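Non-reducing end beta-L-arabinofuranosidase (Bacteroides thetaiotaomicron, PDB 5MQO) probably hydrolyses glycosidic bonds in complex plant pectin, as a gut bacterial glycoside hydrolase of family GH127 linked to aceric acidase activity. Local coordinates at residues E409-L412 with Y413-L417; T462-T465 with L466-Q470; G419-D423 with G424-F428; Q318-K321 with N322-I326. All blocks are in the same frame, centred on the assembly; numbering follows the deposited sequence.

Interaction 1 of 4, residues E409-L412 with Y413-L417; sequences ETCL and YNSVL
Tyr-413 N donates almost straight to Glu-409 O at 3.1 Å, and Ser-415 N reaches Cys-411 O at 3.0 Å in the same i to i+4 pattern. Beyond them the coil widens into a pi-type turn, where Leu-417 N spans five residues back to Leu-412 O (3.1 Å). Thr-410 O is gripped twice by Asn-414: the backbone N comes in at 3.1 Å, and ND2 at 2.9 Å lies in the carbonyl plane, on a lone pair. The side-chain bond is bent, its N-H...O angle 135°. With CG beside its own N (chi1 -54°), the amide folds back along the preceding turn. Asn-414 also gives ND2 to Pro-603 O and takes Val-605 N on OD1, so this turn of helix 402-416, part of a catalytic domain of the six-hairpin clan, is tied to the C-terminal domain. With an alanine here the amide is gone, Thr-410 O would probably lose its second donor, and Pro-603 O and Val-605 N would be left without this mate. On another side of the helix, Glu-409 CG meets the edge of the Tyr-413 ring, 3.4 Å from CE2 and near the ring plane. The carboxylate beyond is turned 65° to the ring, and its OE1 forms a salt bridge with Arg-534. Phe-50 packs edge-to-face with the same tyrosine. Val-416 sets CG2 against Cys-411 O at 3.4 Å, while Ser-415 OG, 4.0 Å from Cys-411 CB, bonds to Thr-338 O.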
loop_
_atom_site.group_PDB
_atom_site.type_symbol
_atom_site.label_atom_id
_atom_site.label_comp_id
_atom_site.label_asym_id
_atom_site.label_seq_id
_atom_site.Cartn_x
_atom_site.Cartn_y
_atom_site.Cartn_z
ATOM N N GLU A 409 4.110 3.980 3.940
ATOM C CA GLU A 409 4.989 2.970 4.583
ATOM C C GLU A 409 4.187 1.976 5.431
ATOM O O GLU A 409 4.350 0.746 5.281
ATOM C CB GLU A 409 6.083 3.604 5.460
ATOM C CG GLU A 409 7.250 2.672 5.824
ATOM C CD GLU A 409 8.349 3.365 6.634
ATOM O OE1 GLU A 409 8.020 3.873 7.735
ATOM O OE2 GLU A 409 9.514 3.469 6.156
ATOM N N THR A 410 3.342 2.513 6.312
ATOM C CA THR A 410 2.472 1.695 7.168
ATOM C C THR A 410 1.716 0.662 6.344
ATOM O O THR A 410 1.767 -0.531 6.655
ATOM C CB THR A 410 1.464 2.592 7.893
ATOM O OG1 THR A 410 2.203 3.622 8.563
ATOM C CG2 THR A 410 0.571 1.813 8.901
ATOM N N CYS A 411 1.093 1.116 5.261
ATOM C CA CYS A 411 0.340 0.230 4.378
ATOM C C CYS A 411 1.224 -0.843 3.745
ATOM O O CYS A 411 0.903 -2.052 3.790
ATOM C CB CYS A 411 -0.415 1.035 3.313
ATOM S SG CYS A 411 -1.834 1.959 3.967
ATOM N N LEU A 412 2.356 -0.406 3.202
ATOM C CA LEU A 412 3.259 -1.318 2.504
ATOM C C LEU A 412 3.745 -2.498 3.349
ATOM O O LEU A 412 3.617 -3.627 2.880
ATOM C CB LEU A 412 4.459 -0.570 1.886
ATOM C CG LEU A 412 5.455 -1.382 1.030
ATOM C CD1 LEU A 412 4.848 -2.102 -0.168
ATOM C CD2 LEU A 412 6.573 -0.462 0.555
ATOM N N TYR A 413 4.284 -2.252 4.560
ATOM C CA TYR A 413 4.763 -3.358 5.425
ATOM C C TYR A 413 3.599 -4.161 6.070
ATOM O O TYR A 413 3.685 -5.367 6.212
ATOM C CB TYR A 413 5.716 -2.894 6.536
ATOM C CG TYR A 413 7.071 -2.341 6.113
ATOM C CD1 TYR A 413 8.172 -3.165 5.910
ATOM C CD2 TYR A 413 7.266 -0.980 5.971
ATOM C CE1 TYR A 413 9.425 -2.641 5.522
ATOM C CE2 TYR A 413 8.505 -0.457 5.607
ATOM C CZ TYR A 413 9.580 -1.282 5.389
ATOM O OH TYR A 413 10.766 -0.681 5.002
ATOM N N ASN A 414 2.508 -3.521 6.431
ATOM C CA ASN A 414 1.574 -4.162 7.370
ATOM C C ASN A 414 0.224 -4.634 6.807
ATOM O O ASN A 414 -0.429 -5.451 7.448
ATOM C CB ASN A 414 1.316 -3.218 8.550
ATOM C CG ASN A 414 2.586 -2.786 9.195
ATOM O OD1 ASN A 414 3.290 -3.602 9.742
ATOM N ND2 ASN A 414 2.927 -1.525 9.070
ATOM N N SER A 415 -0.208 -4.100 5.660
ATOM C CA SER A 415 -1.465 -4.532 5.049
ATOM C C SER A 415 -1.401 -4.828 3.558
ATOM O O SER A 415 -2.421 -5.111 2.948
ATOM C CB SER A 415 -2.540 -3.501 5.351
ATOM O OG SER A 415 -2.147 -2.195 4.995
ATOM N N VAL A 416 -0.209 -4.798 2.981
ATOM C CA VAL A 416 0.007 -5.166 1.573
ATOM C C VAL A 416 0.954 -6.372 1.543
ATOM O O VAL A 416 0.610 -7.430 1.001
ATOM C CB VAL A 416 0.601 -3.973 0.792
ATOM C CG1 VAL A 416 0.994 -4.367 -0.621
ATOM C CG2 VAL A 416 -0.396 -2.829 0.757
ATOM N N LEU A 417 2.128 -6.215 2.157
ATOM C CA LEU A 417 3.067 -7.303 2.291
ATOM C C LEU A 417 2.472 -8.483 3.084
ATOM O O LEU A 417 2.873 -9.643 2.879
ATOM C CB LEU A 417 4.365 -6.787 2.915
ATOM C CG LEU A 417 5.531 -7.741 3.172
ATOM C CD1 LEU A 417 6.081 -8.382 1.911
ATOM C CD2 LEU A 417 6.621 -6.986 3.887
#

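Interaction 2 of 4, residues T462-T465 with L466-Q470; sequences TLRT and LCQAQ
The last turn of helix 458-466, where Leu-466 lies alongside Thr-462, runs straight into a type I beta turn from Leu-466 to Ala-469. Leu-466 N bonds to Thr-462 O at 2.9 Å and Cys-467 N to Leu-463 O at 2.7 Å, both nearly straight. The next bond shortens its span: Gln-468 N goes to Thr-465 O, three residues back, from well above the carbonyl plane. Side chains follow the same steps. Leu-466 CD1 rests on Thr-462 CG2 at 3.8 Å, the two pointing the same way, and Cys-467 SG touches Leu-463 CD1 at 3.7 Å. This helix of the six-hairpin-type catalytic domain packs between helices 50-69 and 382-399: Leu-463 and Leu-466 meet Phe-58 of the former, Thr-462 and Thr-465 Ile-386 of the latter. Arg-464 starts with CG wedged between its own N and carbonyl carbon (chi1 77°), then bends at chi2, bringing CD within 3.7 Å of Gln-468 OE1, and again at chi3, which turns the guanidinium. Guanidinium and amide planes stand 34° apart and do not bond to each other. Glu-108 gathers both instead, by a salt bridge to Arg-464 NH2 and a weak hydrogen bond from Gln-468 NE2, whose stronger partner is Ser-112 OG. Past the turn, Gln-470 curls back so that NE2 bonds to Cys-467 O at 2.9 Å.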
loop_
_atom_site.group_PDB
_atom_site.type_symbol
_atom_site.label_atom_id
_atom_site.label_comp_id
_atom_site.label_asym_id
_atom_site.label_seq_id
_atom_site.Cartn_x
_atom_site.Cartn_y
_atom_site.Cartn_z
ATOM N N THR A 462 -1.634 -7.580 -5.965
ATOM C CA THR A 462 -0.719 -7.650 -4.827
ATOM C C THR A 462 0.725 -7.810 -5.302
ATOM O O THR A 462 1.587 -7.039 -4.896
ATOM C CB THR A 462 -1.130 -8.761 -3.859
ATOM O OG1 THR A 462 -2.422 -8.433 -3.355
ATOM C CG2 THR A 462 -0.182 -8.883 -2.708
ATOM N N LEU A 463 0.965 -8.783 -6.182
ATOM C CA LEU A 463 2.308 -9.103 -6.664
ATOM C C LEU A 463 2.929 -7.963 -7.494
ATOM O O LEU A 463 4.066 -7.576 -7.266
ATOM C CB LEU A 463 2.306 -10.421 -7.462
ATOM C CG LEU A 463 3.669 -10.908 -8.014
ATOM C CD1 LEU A 463 4.749 -10.978 -6.946
ATOM C CD2 LEU A 463 3.550 -12.260 -8.717
ATOM N N ARG A 464 2.197 -7.404 -8.431
ATOM C CA ARG A 464 2.751 -6.282 -9.173
ATOM C C ARG A 464 3.048 -5.085 -8.270
ATOM O O ARG A 464 4.004 -4.356 -8.511
ATOM C CB ARG A 464 1.854 -5.881 -10.346
ATOM C CG ARG A 464 0.622 -5.095 -9.981
ATOM C CD ARG A 464 0.827 -3.577 -10.001
ATOM N NE ARG A 464 0.013 -2.975 -11.044
ATOM C CZ ARG A 464 -1.321 -2.882 -11.020
ATOM N NH1 ARG A 464 -2.031 -3.320 -9.991
ATOM N NH2 ARG A 464 -1.959 -2.337 -12.050
ATOM N N THR A 465 2.244 -4.887 -7.231
ATOM C CA THR A 465 2.483 -3.760 -6.338
ATOM C C THR A 465 3.779 -4.017 -5.582
ATOM O O THR A 465 4.698 -3.185 -5.610
ATOM C CB THR A 465 1.309 -3.509 -5.386
ATOM O OG1 THR A 465 0.243 -2.883 -6.109
ATOM C CG2 THR A 465 1.714 -2.582 -4.270
ATOM N N LEU A 466 3.872 -5.185 -4.960
ATOM C CA LEU A 466 5.092 -5.559 -4.253
ATOM C C LEU A 466 6.310 -5.573 -5.175
ATOM O O LEU A 466 7.362 -5.134 -4.752
ATOM C CB LEU A 466 4.950 -6.888 -3.514
ATOM C CG LEU A 466 3.917 -6.883 -2.384
ATOM C CD1 LEU A 466 3.466 -8.293 -2.060
ATOM C CD2 LEU A 466 4.473 -6.212 -1.152
ATOM N N CYS A 467 6.163 -6.025 -6.427
ATOM C CA CYS A 467 7.253 -5.938 -7.432
ATOM C C CYS A 467 7.702 -4.498 -7.769
ATOM O O CYS A 467 8.702 -4.320 -8.454
ATOM C CB CYS A 467 6.869 -6.641 -8.746
ATOM S SG CYS A 467 6.871 -8.446 -8.702
ATOM N N GLN A 468 6.957 -3.488 -7.317
ATOM C CA GLN A 468 7.244 -2.085 -7.588
ATOM C C GLN A 468 7.654 -1.281 -6.383
ATOM O O GLN A 468 7.875 -0.085 -6.517
ATOM C CB GLN A 468 5.995 -1.446 -8.144
ATOM C CG GLN A 468 5.615 -1.930 -9.530
ATOM C CD GLN A 468 4.204 -1.544 -9.874
ATOM O OE1 GLN A 468 3.409 -1.198 -8.982
ATOM N NE2 GLN A 468 3.867 -1.603 -11.156
ATOM N N ALA A 469 7.750 -1.904 -5.206
ATOM C CA ALA A 469 8.077 -1.204 -3.947
ATOM C C ALA A 469 9.190 -0.177 -4.109
ATOM O O ALA A 469 9.061 0.938 -3.647
ATOM C CB ALA A 469 8.464 -2.205 -2.888
ATOM N N GLN A 470 10.276 -0.553 -4.784
ATOM C CA GLN A 470 11.420 0.372 -5.051
ATOM C C GLN A 470 11.051 1.724 -5.639
ATOM O O GLN A 470 11.781 2.693 -5.412
ATOM C CB GLN A 470 12.515 -0.253 -5.927
ATOM C CG GLN A 470 12.082 -0.661 -7.337
ATOM C CD GLN A 470 11.372 -1.987 -7.362
ATOM O OE1 GLN A 470 11.315 -2.691 -6.341
ATOM N NE2 GLN A 470 10.809 -2.340 -8.510
#

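Interaction 3 of 4, residues G419-D423 with G424-F428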
loop_
_atom_site.group_PDB
_atom_site.type_symbol
_atom_site.label_atom_id
_atom_site.label_comp_id
_atom_site.label_asym_id
_atom_site.label_seq_id
_atom_site.Cartn_x
_atom_site.Cartn_y
_atom_site.Cartn_z
ATOM N N GLY A 419 -0.358 -9.634 2.591
ATOM C CA GLY A 419 -1.164 -10.326 1.616
ATOM C C GLY A 419 -0.536 -11.494 0.887
ATOM O O GLY A 419 -1.259 -12.230 0.190
ATOM N N ILE A 420 0.782 -11.661 1.024
ATOM C CA ILE A 420 1.517 -12.716 0.336
ATOM C C ILE A 420 2.325 -13.469 1.371
ATOM O O ILE A 420 2.711 -12.905 2.380
ATOM C CB ILE A 420 2.420 -12.145 -0.801
ATOM C CG1 ILE A 420 2.785 -13.244 -1.820
ATOM C CG2 ILE A 420 3.663 -11.426 -0.251
ATOM C CD1 ILE A 420 3.650 -12.773 -2.993
ATOM N N SER A 421 2.551 -14.754 1.109
ATOM C CA SER A 421 3.414 -15.617 1.935
ATOM C C SER A 421 4.895 -15.207 1.854
ATOM O O SER A 421 5.292 -14.433 0.977
ATOM C CB SER A 421 3.244 -17.095 1.522
ATOM O OG SER A 421 3.406 -17.296 0.116
ATOM N N LEU A 422 5.697 -15.698 2.798
ATOM C CA LEU A 422 7.140 -15.507 2.734
ATOM C C LEU A 422 7.763 -16.306 1.572
ATOM O O LEU A 422 8.665 -15.790 0.922
ATOM C CB LEU A 422 7.794 -15.828 4.063
ATOM C CG LEU A 422 7.501 -14.810 5.165
ATOM C CD1 LEU A 422 8.000 -15.341 6.494
ATOM C CD2 LEU A 422 8.127 -13.451 4.863
ATOM N N ASP A 423 7.236 -17.497 1.250
ATOM C CA ASP A 423 7.692 -18.248 0.053
ATOM C C ASP A 423 7.226 -17.707 -1.300
ATOM O O ASP A 423 7.462 -18.349 -2.310
ATOM C CB ASP A 423 7.404 -19.771 0.152
ATOM C CG ASP A 423 5.906 -20.147 0.119
ATOM O OD1 ASP A 423 5.024 -19.312 -0.160
ATOM O OD2 ASP A 423 5.611 -21.330 0.402
ATOM N N GLY A 424 6.548 -16.558 -1.319
ATOM C CA GLY A 424 6.177 -15.874 -2.562
ATOM C C GLY A 424 5.085 -16.504 -3.401
ATOM O O GLY A 424 4.869 -16.076 -4.524
ATOM N N LYS A 425 4.397 -17.507 -2.863
ATOM C CA LYS A 425 3.511 -18.357 -3.650
ATOM C C LYS A 425 2.053 -18.351 -3.233
ATOM O O LYS A 425 1.184 -18.685 -4.058
ATOM C CB LYS A 425 3.994 -19.791 -3.564
ATOM C CG LYS A 425 5.250 -20.078 -4.350
ATOM C CD LYS A 425 5.481 -21.572 -4.385
ATOM C CE LYS A 425 6.836 -21.882 -4.964
ATOM N NZ LYS A 425 6.921 -23.335 -5.253
ATOM N N LYS A 426 1.780 -18.021 -1.969
ATOM C CA LYS A 426 0.422 -18.064 -1.454
ATOM C C LYS A 426 -0.067 -16.657 -1.067
ATOM O O LYS A 426 0.734 -15.814 -0.639
ATOM C CB LYS A 426 0.340 -19.057 -0.291
ATOM C CG LYS A 426 0.623 -20.502 -0.704
ATOM C CD LYS A 426 0.689 -21.446 0.488
ATOM C CE LYS A 426 2.056 -21.388 1.162
ATOM N NZ LYS A 426 1.953 -21.601 2.630
ATOM N N TYR A 427 -1.374 -16.420 -1.235
ATOM C CA TYR A 427 -1.977 -15.112 -1.027
ATOM C C TYR A 427 -3.209 -15.093 -0.077
ATOM O O TYR A 427 -3.997 -16.036 -0.022
ATOM C CB TYR A 427 -2.374 -14.522 -2.368
ATOM C CG TYR A 427 -1.219 -14.286 -3.284
ATOM C CD1 TYR A 427 -0.695 -15.324 -4.065
ATOM C CD2 TYR A 427 -0.644 -13.018 -3.412
ATOM C CE1 TYR A 427 0.383 -15.111 -4.939
ATOM C CE2 TYR A 427 0.425 -12.785 -4.290
ATOM C CZ TYR A 427 0.944 -13.831 -5.052
ATOM O OH TYR A 427 1.998 -13.611 -5.915
ATOM N N PHE A 428 -3.354 -13.991 0.660
ATOM C CA PHE A 428 -4.587 -13.691 1.373
ATOM C C PHE A 428 -5.476 -12.803 0.527
ATOM O O PHE A 428 -4.989 -11.828 -0.049
ATOM C CB PHE A 428 -4.321 -12.877 2.675
ATOM C CG PHE A 428 -4.011 -13.698 3.890
ATOM C CD1 PHE A 428 -4.741 -14.849 4.199
ATOM C CD2 PHE A 428 -3.023 -13.280 4.758
ATOM C CE1 PHE A 428 -4.456 -15.578 5.329
ATOM C CE2 PHE A 428 -2.723 -14.015 5.877
ATOM C CZ PHE A 428 -3.440 -15.162 6.169
#
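Ser-421 holds OG between its backbone N and carbonyl carbon (chi1 52°), which turns the hydroxyl inward to accept from Lys-426 N at 2.7 Å across a short beta hairpin. Asp-423 has the same kind of first torsion (chi1 68°), and its OD1 takes the proton of Ser-421 OG at 2.6 Å. The reversal begins with a type I turn from Ser-421 to Gly-424, closed by a weak bond from Gly-424 N to Ser-421 O. Gly-424 adopts a left-handed backbone (phi 72°), and a beta carbon on it would crowd Asp-423 O. Ser-421 N bonds to Lys-426 O at 2.7 Å. Lys-426 N is thus held by the serine hydroxyl, while Lys-426 O takes the serine N-H. Asp-423 OD1 also receives a weak bond from Lys-425 N; Asp-423 OD2 stops 4.3 Å from Lys-426 NZ, beyond salt-bridge distance, where a weaker attraction is likely. Further from the turn, Phe-428 N bonds to Gly-419 O at 2.8 Å, leaving Ile-420 and Tyr-427 between the two bonded positions as a non-hydrogen-bonded antiparallel pair and the hairpin's single bridge. Helix 50-69 abuts the reversal, Ser-62 OG bonding to Gly-424 O, and Leu-463 of helix 458-466 touches Tyr-427. Ile-420 and Tyr-427 run side by side in the same direction. Ile-420 CG1 makes a CH-pi contact over one face of the ring, offset toward the rim, 3.4 Å from Tyr-427 CE2, and Ile-420 CD1 continues along it to within 3.5 Å of Tyr-427 OH.

Interaction 4 of 4, residues Q318-K321 with N322-I326; sequences QLMK and NLTSI
Asn-322 meets Gln-318 one helical turn back by main chain and side chain together. Asn-322 N bonds to Gln-318 O at 3.0 Å, nearly along the carbonyl direction, and Asn-322 OD1 takes Gln-318 NE2 at 2.8 Å. The second bond is the less regular: NE2 stands well out of the Asn-322 carbonyl plane, and the two amides are turned 68° to each other. Gln-318 gets there by a kink at its second torsion (chi2 54°), which swings the amide along the helix. Asn-322 ND2 bonds to Arg-288 O and Gln-290 O, and Tyr-291 OH is a further partner of Gln-318 NE2, so the buried amide pins helix 317-333 to the loop that precedes helix 297-314. With a leucine in its place Arg-288 O and Gln-290 O would probably lose a donor, and Gln-318 NE2, left with Tyr-291, would be less firmly held. Helix 317-333 belongs to the helical catalytic domain, of the six-hairpin clan, and Met-320 and Leu-323 face its neighbours, helices 297-314 and 382-399. Met-320 crosses Leu-323 at about a right angle, its CE 3.7 Å from Leu-323 CD1. Met-320 SD lies 4.0 Å from Thr-324 CG2. Met-320 O is held twice by Thr-324: N at 3.0 Å from above the carbonyl plane, and OG1 at 2.7 Å within it. With chi1 at 56°, Thr-324 OG1 sits between its own N and carbonyl carbon, turned to this oxygen.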
loop_
_atom_site.group_PDB
_atom_site.type_symbol
_atom_site.label_atom_id
_atom_site.label_comp_id
_atom_site.label_asym_id
_atom_site.label_seq_id
_atom_site.Cartn_x
_atom_site.Cartn_y
_atom_site.Cartn_z
ATOM N N GLN A 318 -11.596 22.666 -4.677
ATOM C CA GLN A 318 -12.731 21.987 -4.033
ATOM C C GLN A 318 -12.427 20.511 -3.868
ATOM O O GLN A 318 -12.601 19.977 -2.803
ATOM C CB GLN A 318 -14.034 22.224 -4.808
ATOM C CG GLN A 318 -15.253 21.427 -4.340
ATOM C CD GLN A 318 -15.589 21.568 -2.859
ATOM O OE1 GLN A 318 -15.540 22.658 -2.288
ATOM N NE2 GLN A 318 -15.957 20.458 -2.239
ATOM N N LEU A 319 -11.889 19.887 -4.902
ATOM C CA LEU A 319 -11.423 18.496 -4.815
ATOM C C LEU A 319 -10.505 18.201 -3.596
ATOM O O LEU A 319 -10.697 17.211 -2.902
ATOM C CB LEU A 319 -10.705 18.099 -6.097
ATOM C CG LEU A 319 -11.529 18.266 -7.365
ATOM C CD1 LEU A 319 -10.668 17.975 -8.564
ATOM C CD2 LEU A 319 -12.753 17.367 -7.351
ATOM N N MET A 320 -9.530 19.068 -3.336
ATOM C CA MET A 320 -8.649 18.941 -2.164
ATOM C C MET A 320 -9.397 19.233 -0.860
ATOM O O MET A 320 -9.012 18.741 0.185
ATOM C CB MET A 320 -7.433 19.866 -2.312
ATOM C CG MET A 320 -6.233 19.561 -1.410
ATOM S SD MET A 320 -5.345 17.989 -1.555
ATOM C CE MET A 320 -5.745 17.494 -3.236
ATOM N N LYS A 321 -10.460 20.030 -0.908
ATOM C CA LYS A 321 -11.348 20.164 0.266
ATOM C C LYS A 321 -12.035 18.824 0.603
ATOM O O LYS A 321 -12.144 18.463 1.762
ATOM C CB LYS A 321 -12.379 21.300 0.086
ATOM C CG LYS A 321 -12.268 22.421 1.123
ATOM C CD LYS A 321 -12.546 23.842 0.598
ATOM C CE LYS A 321 -11.933 24.874 1.559
ATOM N NZ LYS A 321 -12.577 26.216 1.487
ATOM N N ASN A 322 -12.465 18.100 -0.427
ATOM C CA ASN A 322 -13.033 16.781 -0.262
ATOM C C ASN A 322 -11.966 15.796 0.126
ATOM O O ASN A 322 -12.138 15.060 1.084
ATOM C CB ASN A 322 -13.744 16.315 -1.531
ATOM C CG ASN A 322 -14.909 17.219 -1.903
ATOM O OD1 ASN A 322 -14.826 17.969 -2.863
ATOM N ND2 ASN A 322 -15.995 17.162 -1.128
ATOM N N LEU A 323 -10.850 15.794 -0.582
ATOM C CA LEU A 323 -9.838 14.748 -0.370
ATOM C C LEU A 323 -9.230 14.837 1.005
ATOM O O LEU A 323 -8.973 13.793 1.609
ATOM C CB LEU A 323 -8.749 14.761 -1.437
ATOM C CG LEU A 323 -9.174 14.334 -2.853
ATOM C CD1 LEU A 323 -8.037 14.600 -3.847
ATOM C CD2 LEU A 323 -9.631 12.879 -2.907
ATOM N N THR A 324 -9.048 16.054 1.539
ATOM C CA THR A 324 -8.486 16.201 2.912
ATOM C C THR A 324 -9.448 15.850 4.057
ATOM O O THR A 324 -8.990 15.324 5.019
ATOM C CB THR A 324 -7.769 17.559 3.165
ATOM O OG1 THR A 324 -8.641 18.648 2.900
ATOM C CG2 THR A 324 -6.632 17.716 2.249
ATOM N N SER A 325 -10.749 16.062 3.976
ATOM C CA SER A 325 -11.606 15.523 5.060
ATOM C C SER A 325 -11.853 14.016 4.924
ATOM O O SER A 325 -12.078 13.345 5.921
ATOM C CB SER A 325 -12.919 16.313 5.319
ATOM O OG SER A 325 -13.526 16.647 4.106
ATOM N N ILE A 326 -11.811 13.494 3.702
ATOM C CA ILE A 326 -11.937 12.045 3.480
ATOM C C ILE A 326 -10.671 11.347 4.025
ATOM O O ILE A 326 -10.765 10.309 4.687
ATOM C CB ILE A 326 -12.177 11.704 1.978
ATOM C CG1 ILE A 326 -13.505 12.264 1.534
ATOM C CG2 ILE A 326 -12.228 10.195 1.731
ATOM C CD1 ILE A 326 -13.769 12.116 0.049
#

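From the N terminus the order is interaction 4, interaction 1, interaction 3 and interaction 2, each finished before the next begins; none nests or crosses. Three lie along helices or at a helix end, whereas interaction 3 closes a hairpin, shortly after helix 402-416 of interaction 1. The chain then returns in helix 458-466, where interaction 2 meets both predecessors: Leu-466 packs on Val-416 and Leu-417 of interaction 1 and on Ile-420 of interaction 3, and Leu-463 touches Tyr-427. Interaction 4 stands apart, its nearest atoms about 12 Å from interaction 1, and lies across the chain's centre from interaction 3; helix 382-399 packs against interactions 4, 1 and 2.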